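Local coordinates for protein adenylyl-sulfate kinase 1, chloroplastic (Arabidopsis thaliana, PDB 3UIE) that phosphorylates the 3'-hydroxyl of adenosine 5'-phosphosulfate with ATP, yielding the activated sulfate 3'-phosphoadenylyl sulfate in the chloroplast, at residues Cys26-Thr31 / Gly97-Ala102; Val86-Lys91 / Arg116-Glu121. All coordinates share one frame; numbering follows the deposited sequence. Where two conformers were deposited one is given.

How the interactions relate
Interaction 1 joins two neighbouring parallel strands at the middle of the P-loop kinase sheet, and interaction 2 lies on one face of that sheet, where helix 76-95 meets segment 116-121. Their centres are about 9 Å apart, and they touch directly: Val27 CG2 lies 3.5 Å from Leu119 CD1, Cys100 SG 3.7 Å from Ala90 CA, and Trp29 CZ3 3.9 Å from Gly87 CA. Along the chain helix 76-95 leads into strand 99-103, and that strand into helix 109-117. Interaction 1 is nearer the reaction centre: between nearest atoms, the Trp29 side chain is about 7 Å from bound adenosine-5'-phosphosulfate, while Gly87 of interaction 2 is about 11 Å from it.

Interaction 1. Residues Cys26-Thr31 / Gly97-Ala102; sequences CVIWVT and GIICIA
Cys26-Thr31 and Gly97-Ala102 pair as adjacent parallel strands of the P-loop kinase sheet, the first running on into the ATP-binding loop. Five backbone hydrogen bonds join them, from Cys26 N to Ile98 O (3.1 Å) through to Val30 N to Ala102 O (2.7 Å). On the face carrying Cys26, Ile28, Ile99 and Ile101, side chain meets side chain through apolar contacts. Cys26 SG, held between its backbone N and carbonyl carbon (chi1 55°), meets Ile99 CG1 at 3.9 Å; Ile28 lies alongside Ile99, and Val30 CG2 reaches Ile101 CG2 at 4.1 Å. Helix 38-51 covers Val30 and Ile101. The tight end is at Val30, whose CB is 3.4 Å from Ala102 O beside the shorter of the two bonds quoted. The Gly97-Ile98 end is looser: Ile98 CB stays 6.0 Å from Cys26 O, and the side chain leads away to pack against Ile98 of the second subunit. Gly97 closes the preceding helix in a Schellman motif with positive phi. On the other face, Trp29 NE1 is hydrogen-bonded to OG of Ser106, the phosphoserine site inferred by similarity, while Ala102 CB sits over the Trp29 six-membered ring in a CH-pi contact, 3.7 Å from CE3.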
loop_
_atom_site.group_PDB
_atom_site.type_symbol
_atom_site.label_atom_id
_atom_site.label_comp_id
_atom_site.label_asym_id
_atom_site.label_seq_id
_atom_site.Cartn_x
_atom_site.Cartn_y
_atom_site.Cartn_z
ATOM N N CYS A 26 -5.785 -3.285 10.753
ATOM C CA CYS A 26 -5.820 -2.042 11.509
ATOM C C CYS A 26 -4.584 -1.237 11.186
ATOM O O CYS A 26 -3.684 -1.728 10.509
ATOM C CB CYS A 26 -5.919 -2.313 13.018
ATOM S SG CYS A 26 -4.620 -3.404 13.683
ATOM N N VAL A 27 -4.552 0.005 11.653
ATOM C CA VAL A 27 -3.385 0.857 11.472
ATOM C C VAL A 27 -2.844 1.229 12.845
ATOM O O VAL A 27 -3.582 1.772 13.660
ATOM C CB VAL A 27 -3.769 2.154 10.750
ATOM C CG1 VAL A 27 -2.550 3.061 10.634
ATOM C CG2 VAL A 27 -4.374 1.837 9.364
ATOM N N ILE A 28 -1.570 0.925 13.096
ATOM C CA ILE A 28 -0.896 1.345 14.323
ATOM C C ILE A 28 -0.024 2.517 13.917
ATOM O O ILE A 28 0.997 2.343 13.268
ATOM C CB ILE A 28 -0.012 0.230 14.920
ATOM C CG1 ILE A 28 -0.768 -1.098 15.019
ATOM C CG2 ILE A 28 0.544 0.636 16.285
ATOM C CD1 ILE A 28 -2.123 -1.024 15.643
ATOM N N TRP A 29 -0.451 3.720 14.276
ATOM C CA TRP A 29 0.215 4.929 13.814
ATOM C C TRP A 29 1.199 5.420 14.874
ATOM O O TRP A 29 0.785 5.981 15.900
ATOM C CB TRP A 29 -0.821 6.026 13.458
ATOM C CG TRP A 29 -0.163 7.174 12.779
ATOM C CD1 TRP A 29 0.567 8.174 13.374
ATOM C CD2 TRP A 29 -0.078 7.399 11.369
ATOM N NE1 TRP A 29 1.074 9.023 12.416
ATOM C CE2 TRP A 29 0.698 8.570 11.185
ATOM C CE3 TRP A 29 -0.601 6.743 10.248
ATOM C CZ2 TRP A 29 0.962 9.089 9.919
ATOM C CZ3 TRP A 29 -0.328 7.263 8.993
ATOM C CH2 TRP A 29 0.446 8.423 8.841
ATOM N N VAL A 30 2.492 5.199 14.633
ATOM C CA VAL A 30 3.536 5.570 15.599
ATOM C C VAL A 30 4.175 6.911 15.236
ATOM O O VAL A 30 4.838 7.037 14.192
ATOM C CB VAL A 30 4.643 4.486 15.673
ATOM C CG1 VAL A 30 5.619 4.797 16.810
ATOM C CG2 VAL A 30 4.031 3.117 15.867
ATOM N N THR A 31 3.967 7.903 16.097
ATOM C CA THR A 31 4.448 9.262 15.865
ATOM C C THR A 31 5.395 9.738 16.983
ATOM O O THR A 31 5.327 9.277 18.117
ATOM C CB THR A 31 3.251 10.236 15.714
ATOM O OG1 THR A 31 3.727 11.570 15.513
ATOM C CG2 THR A 31 2.367 10.205 16.970
ATOM N N GLY A 97 -6.510 -6.761 5.651
ATOM C CA GLY A 97 -6.526 -7.565 6.864
ATOM C C GLY A 97 -5.221 -7.533 7.652
ATOM O O GLY A 97 -5.053 -8.266 8.625
ATOM N N ILE A 98 -4.289 -6.692 7.213
ATOM C CA ILE A 98 -2.946 -6.615 7.780
ATOM C C ILE A 98 -2.917 -5.650 8.966
ATOM O O ILE A 98 -3.628 -4.656 8.960
ATOM C CB ILE A 98 -1.967 -6.070 6.713
ATOM C CG1 ILE A 98 -2.001 -6.941 5.455
ATOM C CG2 ILE A 98 -0.568 -5.947 7.274
ATOM C CD1 ILE A 98 -1.557 -8.334 5.690
ATOM N N ILE A 99 -2.096 -5.954 9.971
ATOM C CA ILE A 99 -1.795 -5.007 11.040
ATOM C C ILE A 99 -0.695 -4.111 10.507
ATOM O O ILE A 99 0.471 -4.503 10.433
ATOM C CB ILE A 99 -1.347 -5.730 12.322
ATOM C CG1 ILE A 99 -2.497 -6.608 12.835
ATOM C CG2 ILE A 99 -0.911 -4.713 13.417
ATOM C CD1 ILE A 99 -2.081 -7.711 13.799
ATOM N N CYS A 100 -1.082 -2.912 10.091
ATOM C CA CYS A 100 -0.145 -2.010 9.433
ATOM C C CYS A 100 0.456 -1.040 10.437
ATOM O O CYS A 100 -0.272 -0.281 11.074
ATOM C CB CYS A 100 -0.869 -1.228 8.323
ATOM S SG CYS A 100 0.237 -0.194 7.346
ATOM N N ILE A 101 1.782 -1.073 10.586
ATOM C CA ILE A 101 2.460 -0.209 11.540
ATOM C C ILE A 101 3.117 0.939 10.788
ATOM O O ILE A 101 4.027 0.718 10.001
ATOM C CB ILE A 101 3.548 -0.983 12.296
ATOM C CG1 ILE A 101 2.940 -2.219 12.975
ATOM C CG2 ILE A 101 4.262 -0.056 13.317
ATOM C CD1 ILE A 101 3.984 -3.244 13.404
ATOM N N ALA A 102 2.624 2.155 10.996
ATOM C CA ALA A 102 3.202 3.308 10.324
ATOM C C ALA A 102 4.118 4.033 11.286
ATOM O O ALA A 102 3.709 4.404 12.380
ATOM C CB ALA A 102 2.101 4.239 9.808
#

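Interaction 2. Residues Val86-Lys91 / Arg116-Glu121; sequences VGEVAK and RSLLPE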
loop_
_atom_site.group_PDB
_atom_site.type_symbol
_atom_site.label_atom_id
_atom_site.label_comp_id
_atom_site.label_asym_id
_atom_site.label_seq_id
_atom_site.Cartn_x
_atom_site.Cartn_y
_atom_site.Cartn_z
ATOM N N VAL A 86 0.801 8.137 3.198
ATOM C CA VAL A 86 1.016 7.009 4.099
ATOM C C VAL A 86 -0.288 6.570 4.769
ATOM O O VAL A 86 -0.544 5.372 4.893
ATOM C CB VAL A 86 2.125 7.271 5.142
ATOM C CG1 VAL A 86 2.148 6.163 6.176
ATOM C CG2 VAL A 86 3.476 7.366 4.448
ATOM N N GLY A 87 -1.116 7.528 5.180
ATOM C CA GLY A 87 -2.432 7.209 5.735
ATOM C C GLY A 87 -3.300 6.418 4.759
ATOM O O GLY A 87 -3.984 5.466 5.135
ATOM N N GLU A 88 -3.290 6.822 3.494
ATOM C CA GLU A 88 -4.076 6.121 2.480
ATOM C C GLU A 88 -3.547 4.708 2.233
ATOM O O GLU A 88 -4.319 3.760 2.072
ATOM C CB GLU A 88 -4.128 6.927 1.176
ATOM C CG GLU A 88 -4.965 8.236 1.286
ATOM C CD GLU A 88 -6.482 8.026 1.171
ATOM O OE1 GLU A 88 -6.987 6.878 1.264
ATOM O OE2 GLU A 88 -7.193 9.036 0.980
ATOM N N VAL A 89 -2.234 4.561 2.206
ATOM C CA VAL A 89 -1.668 3.227 2.004
ATOM C C VAL A 89 -1.925 2.331 3.213
ATOM O O VAL A 89 -2.264 1.154 3.071
ATOM C CB VAL A 89 -0.179 3.301 1.686
ATOM C CG1 VAL A 89 0.424 1.888 1.649
ATOM C CG2 VAL A 89 0.013 4.004 0.331
ATOM N N ALA A 90 -1.786 2.897 4.412
ATOM C CA ALA A 90 -2.089 2.164 5.637
ATOM C C ALA A 90 -3.535 1.665 5.630
ATOM O O ALA A 90 -3.832 0.563 6.079
ATOM C CB ALA A 90 -1.837 3.045 6.852
ATOM N N LYS A 91 -4.439 2.491 5.125
ATOM C CA LYS A 91 -5.833 2.111 5.033
ATOM C C LYS A 91 -6.009 0.910 4.105
ATOM O O LYS A 91 -6.798 0.014 4.387
ATOM C CB LYS A 91 -6.664 3.294 4.536
ATOM C CG LYS A 91 -8.095 2.931 4.216
ATOM C CD LYS A 91 -8.885 4.169 3.895
ATOM C CE LYS A 91 -10.329 3.840 3.595
ATOM N NZ LYS A 91 -11.111 5.081 3.344
ATOM N N ARG A 116 -6.572 9.364 10.669
ATOM C CA ARG A 116 -7.537 8.697 11.544
ATOM C C ARG A 116 -8.939 8.687 10.955
ATOM O O ARG A 116 -9.648 7.684 11.041
ATOM C CB ARG A 116 -7.546 9.368 12.943
ATOM C CG ARG A 116 -8.659 8.875 13.861
ATOM C CD ARG A 116 -8.658 9.631 15.217
ATOM N NE ARG A 116 -7.435 9.453 16.005
ATOM C CZ ARG A 116 -7.245 8.491 16.905
ATOM N NH1 ARG A 116 -8.182 7.576 17.113
ATOM N NH2 ARG A 116 -6.097 8.426 17.575
ATOM N N SER A 117 -9.351 9.804 10.362
ATOM C CA SER A 117 -10.701 9.908 9.813
ATOM C C SER A 117 -10.910 9.020 8.579
ATOM O O SER A 117 -12.051 8.747 8.197
ATOM C CB SER A 117 -11.048 11.358 9.481
ATOM O OG SER A 117 -10.308 11.824 8.369
ATOM N N LEU A 118 -9.815 8.576 7.965
ATOM C CA LEU A 118 -9.877 7.673 6.805
ATOM C C LEU A 118 -10.381 6.304 7.218
ATOM O O LEU A 118 -10.879 5.540 6.395
ATOM C CB LEU A 118 -8.504 7.510 6.154
ATOM C CG LEU A 118 -7.891 8.710 5.433
ATOM C CD1 LEU A 118 -6.513 8.353 4.845
ATOM C CD2 LEU A 118 -8.845 9.204 4.348
ATOM N N LEU A 119 -10.266 6.003 8.506
ATOM C CA LEU A 119 -10.531 4.657 8.988
ATOM C C LEU A 119 -11.761 4.606 9.873
ATOM O O LEU A 119 -12.094 5.587 10.527
ATOM C CB LEU A 119 -9.308 4.111 9.737
ATOM C CG LEU A 119 -8.186 3.676 8.795
ATOM C CD1 LEU A 119 -6.887 4.331 9.154
ATOM C CD2 LEU A 119 -8.059 2.160 8.786
ATOM N N PRO A 120 -12.438 3.451 9.895
ATOM C CA PRO A 120 -13.572 3.241 10.801
ATOM C C PRO A 120 -13.134 3.438 12.251
ATOM O O PRO A 120 -11.965 3.229 12.568
ATOM C CB PRO A 120 -13.946 1.771 10.559
ATOM C CG PRO A 120 -13.366 1.438 9.217
ATOM C CD PRO A 120 -12.115 2.246 9.111
ATOM N N GLU A 121 -14.053 3.845 13.119
ATOM C CA GLU A 121 -13.724 4.013 14.521
ATOM C C GLU A 121 -13.124 2.723 15.064
ATOM O O GLU A 121 -13.632 1.637 14.795
ATOM C CB GLU A 121 -14.971 4.395 15.326
ATOM C CG GLU A 121 -14.674 4.901 16.728
ATOM C CD GLU A 121 -14.109 6.310 16.729
ATOM O OE1 GLU A 121 -14.193 6.987 15.681
ATOM O OE2 GLU A 121 -13.581 6.739 17.778
#
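Lys91 and Leu118 carry both the polar and much of the apolar part of this contact between helix 76-95 and segment 116-121, at and beyond the end of helix 109-117. The Lys91 chain is fully extended, with CG anti to the backbone N (chi1 171°) and every later torsion also anti, which carries NZ across to Leu118 O at 3.1 Å. The ammonium lies in the carbonyl plane on a lone pair, and on the way CD passes 4.1 Å from Leu118 CB, the two side chains crossing at about a right angle. With Lys91 cut back to alanine, Leu118 O would probably lose this donor and a gap would be likely to open beside Leu118 CB. Leu118 lays CD1 against the bare backbone of Gly87, 3.8 Å from Gly87 C. Glu88 starts away from Leu118 but bends at chi2 (-80°), bringing CD to 3.7 Å from Leu118 CD1; its OE2 forms a salt bridge with Arg70 of the second subunit. Leu119 CD2 approaches Lys91 CA more loosely, at 4.4 Å. Beneath, Leu119 packs on Phe124 of strand 124-129, and Val86 on Trp29 of strand 26-31 and Ala102 of strand 99-103, which sets helix 76-95 and the Leu119 loop on the face of the central sheet that carries Val27 and Cys100.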